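Local coordinates for glycosylation Associate Protein 3 (Streptococcus agalactiae serotype V, PDB 6OYC) that forms part of the Gap123 complex and probably assists accessory Sec secretion of glycosylated surface proteins, perhaps by binding sugar, at residues 289-297 with 310-318. Sequence-based numbering, arbitrary orientation.
Sequences VKHYGLVSE and GNEHLPYLT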
# COMPACT_ATOMS: atom_id res chain seq x y z
N VAL C 289 -19.27 11.04 10.72
CA VAL C 289 -17.97 11.23 10.09
C VAL C 289 -17.60 12.70 10.20
O VAL C 289 -18.28 13.56 9.64
CB VAL C 289 -17.96 10.77 8.63
CG1 VAL C 289 -16.66 11.20 7.97
CG2 VAL C 289 -18.14 9.25 8.53
N LYS C 290 -16.53 12.98 10.93
CA LYS C 290 -15.98 14.32 11.05
C LYS C 290 -14.72 14.44 10.20
O LYS C 290 -13.99 13.46 9.99
CB LYS C 290 -15.64 14.63 12.52
CG LYS C 290 -16.85 14.55 13.47
CD LYS C 290 -18.02 15.40 12.99
CE LYS C 290 -19.32 15.09 13.76
NZ LYS C 290 -20.54 15.25 12.89
N HIS C 291 -14.45 15.65 9.72
CA HIS C 291 -13.34 15.92 8.81
C HIS C 291 -12.38 16.92 9.43
O HIS C 291 -12.79 17.98 9.90
CB HIS C 291 -13.87 16.47 7.49
CG HIS C 291 -15.00 15.67 6.92
ND1 HIS C 291 -14.85 14.85 5.82
CD2 HIS C 291 -16.29 15.56 7.30
CE1 HIS C 291 -16.01 14.27 5.55
NE2 HIS C 291 -16.90 14.68 6.44
N TYR C 292 -11.09 16.59 9.41
CA TYR C 292 -10.08 17.50 9.93
C TYR C 292 -8.97 17.68 8.89
O TYR C 292 -8.89 16.94 7.91
CB TYR C 292 -9.49 16.97 11.25
CG TYR C 292 -8.61 15.75 11.09
CD1 TYR C 292 -9.17 14.47 10.93
CD2 TYR C 292 -7.22 15.87 11.09
CE1 TYR C 292 -8.36 13.35 10.78
CE2 TYR C 292 -6.42 14.78 10.94
CZ TYR C 292 -6.98 13.52 10.78
OH TYR C 292 -6.14 12.42 10.63
N GLY C 293 -8.13 18.68 9.11
CA GLY C 293 -6.91 18.84 8.32
C GLY C 293 -7.04 19.88 7.23
O GLY C 293 -8.03 20.61 7.12
N LEU C 294 -6.02 19.91 6.37
CA LEU C 294 -5.87 20.97 5.38
C LEU C 294 -6.77 20.81 4.16
O LEU C 294 -7.13 21.82 3.55
CB LEU C 294 -4.41 21.02 4.92
CG LEU C 294 -3.49 21.28 6.10
CD1 LEU C 294 -2.07 20.98 5.76
CD2 LEU C 294 -3.66 22.73 6.56
N VAL C 295 -7.11 19.57 3.78
CA VAL C 295 -7.73 19.32 2.48
C VAL C 295 -9.05 20.08 2.37
O VAL C 295 -9.35 20.68 1.34
CB VAL C 295 -7.92 17.81 2.25
CG1 VAL C 295 -8.75 17.55 1.01
CG2 VAL C 295 -6.58 17.13 2.09
N SER C 296 -9.86 20.05 3.43
CA SER C 296 -11.13 20.77 3.40
C SER C 296 -10.95 22.29 3.31
O SER C 296 -11.90 22.99 2.95
CB SER C 296 -11.95 20.43 4.65
OG SER C 296 -11.20 20.69 5.83
N GLU C 297 -9.76 22.80 3.60
CA GLU C 297 -9.50 24.23 3.51
C GLU C 297 -8.93 24.67 2.16
O GLU C 297 -8.87 25.88 1.89
CB GLU C 297 -8.53 24.66 4.63
CG GLU C 297 -9.13 24.51 6.03
CD GLU C 297 -8.28 25.15 7.12
OE1 GLU C 297 -7.04 24.96 7.11
OE2 GLU C 297 -8.85 25.84 7.99
N GLY C 310 -0.31 13.22 4.72
CA GLY C 310 -1.49 13.43 5.54
C GLY C 310 -1.29 13.14 7.01
O GLY C 310 -2.00 13.72 7.84
N ASN C 311 -0.35 12.27 7.36
CA ASN C 311 -0.05 12.00 8.76
C ASN C 311 0.32 13.29 9.50
O ASN C 311 -0.04 13.47 10.67
CB ASN C 311 1.08 10.98 8.87
CG ASN C 311 2.41 11.55 8.44
OD1 ASN C 311 3.32 11.69 9.25
ND2 ASN C 311 2.52 11.89 7.17
N GLU C 312 1.00 14.21 8.82
CA GLU C 312 1.35 15.48 9.43
C GLU C 312 0.14 16.36 9.71
O GLU C 312 0.32 17.47 10.21
CB GLU C 312 2.36 16.23 8.55
CG GLU C 312 3.66 15.48 8.43
CD GLU C 312 4.60 16.09 7.42
OE1 GLU C 312 5.67 15.50 7.18
OE2 GLU C 312 4.26 17.15 6.85
N HIS C 313 -1.07 15.90 9.40
CA HIS C 313 -2.29 16.63 9.74
C HIS C 313 -2.86 16.23 11.09
O HIS C 313 -3.81 16.87 11.56
CB HIS C 313 -3.39 16.40 8.70
CG HIS C 313 -3.00 16.77 7.30
ND1 HIS C 313 -3.86 16.61 6.24
CD2 HIS C 313 -1.86 17.30 6.80
CE1 HIS C 313 -3.25 17.02 5.13
NE2 HIS C 313 -2.04 17.44 5.45
N LEU C 314 -2.35 15.17 11.71
CA LEU C 314 -2.96 14.67 12.93
C LEU C 314 -3.07 15.72 14.05
O LEU C 314 -4.05 15.65 14.81
CB LEU C 314 -2.20 13.43 13.41
CG LEU C 314 -2.52 12.17 12.63
CD1 LEU C 314 -1.63 11.02 13.07
CD2 LEU C 314 -3.98 11.83 12.81
N PRO C 315 -2.15 16.68 14.20
CA PRO C 315 -2.39 17.74 15.21
C PRO C 315 -3.58 18.67 14.92
O PRO C 315 -4.17 19.18 15.88
CB PRO C 315 -1.06 18.51 15.22
CG PRO C 315 -0.04 17.45 14.87
CD PRO C 315 -0.73 16.60 13.83
N TYR C 316 -3.97 18.89 13.66
CA TYR C 316 -5.18 19.68 13.38
C TYR C 316 -6.45 19.04 13.95
O TYR C 316 -7.54 19.58 13.74
CB TYR C 316 -5.39 19.88 11.87
CG TYR C 316 -4.37 20.75 11.15
CD1 TYR C 316 -4.39 22.14 11.24
CD2 TYR C 316 -3.39 20.16 10.35
CE1 TYR C 316 -3.45 22.93 10.57
CE2 TYR C 316 -2.46 20.92 9.67
CZ TYR C 316 -2.49 22.30 9.78
OH TYR C 316 -1.53 23.02 9.09
N LEU C 317 -6.33 17.91 14.65
CA LEU C 317 -7.46 17.14 15.16
C LEU C 317 -8.10 17.81 16.37
O LEU C 317 -9.32 18.03 16.40
CB LEU C 317 -6.98 15.74 15.52
CG LEU C 317 -7.90 14.54 15.43
CD1 LEU C 317 -8.94 14.75 14.36
CD2 LEU C 317 -7.02 13.35 15.14
N THR C 318 -7.30 18.10 17.40
CA THR C 318 -7.75 18.77 18.62
C THR C 318 -8.68 19.97 18.36
O THR C 318 -9.90 19.83 18.38
CB THR C 318 -6.54 19.26 19.44
OG1 THR C 318 -6.97 19.77 20.70
CG2 THR C 318 -5.80 20.36 18.68
O HOH W 1 -6.57 17.16 5.37
O HOH W 2 -9.06 20.58 11.45
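Y292 lays its ring under L317, whose CD1 methyl rests over one face, 3.6 Å from the ring centroid, a CH-pi contact. The carbonyl O of H313 meets the ring at its edge, 3.4 Å from CE2 of Y292. With chi1 at 71°, CG of Y292 lies between its own N and carbonyl carbon, which turns the ring across the 3-10 segment 310-316. A tyrosine suits the place, being flat enough to slide beneath a leucine methyl and long enough for the OH of this buried residue to pass L314 CD2 and hydrogen-bond A228 O. G293 follows with phi 100° and psi -170°, a backbone shape in which any CB would press on the carbonyl O of Y292, natural to a glycine, and its CA packs 4.0 Å from CB of Y316. Beyond the glycine, L294 divides its branches between two rings, since a branched leucine can give one methyl to each: CD1 approaches NE2 of H313 at 3.6 Å, while CD2 touches CZ of Y316 at 3.5 Å. The imidazole of H313 is sandwiched, with CA of G310 over the centre of one face and CG of L294 over the rim of the other. No direct hydrogen bond joins 289-297 to 310-318; two waters bridge them. One accepts from V295 N and lies 2.9 Å from ND1 of H313, so the imidazole packs by its faces while ND1 reaches the water. The other accepts from G293 N and donates to Y316 O at 2.9 Å. The contact thus closes the last modelled segment, 310-318, over the loop leaving strand 289-291, outermost in the five-stranded parallel sheet, and reaches inward, Y292, L314 and L317 touching I227 of the central strand 223-227, while V289 packs against helix 231-243.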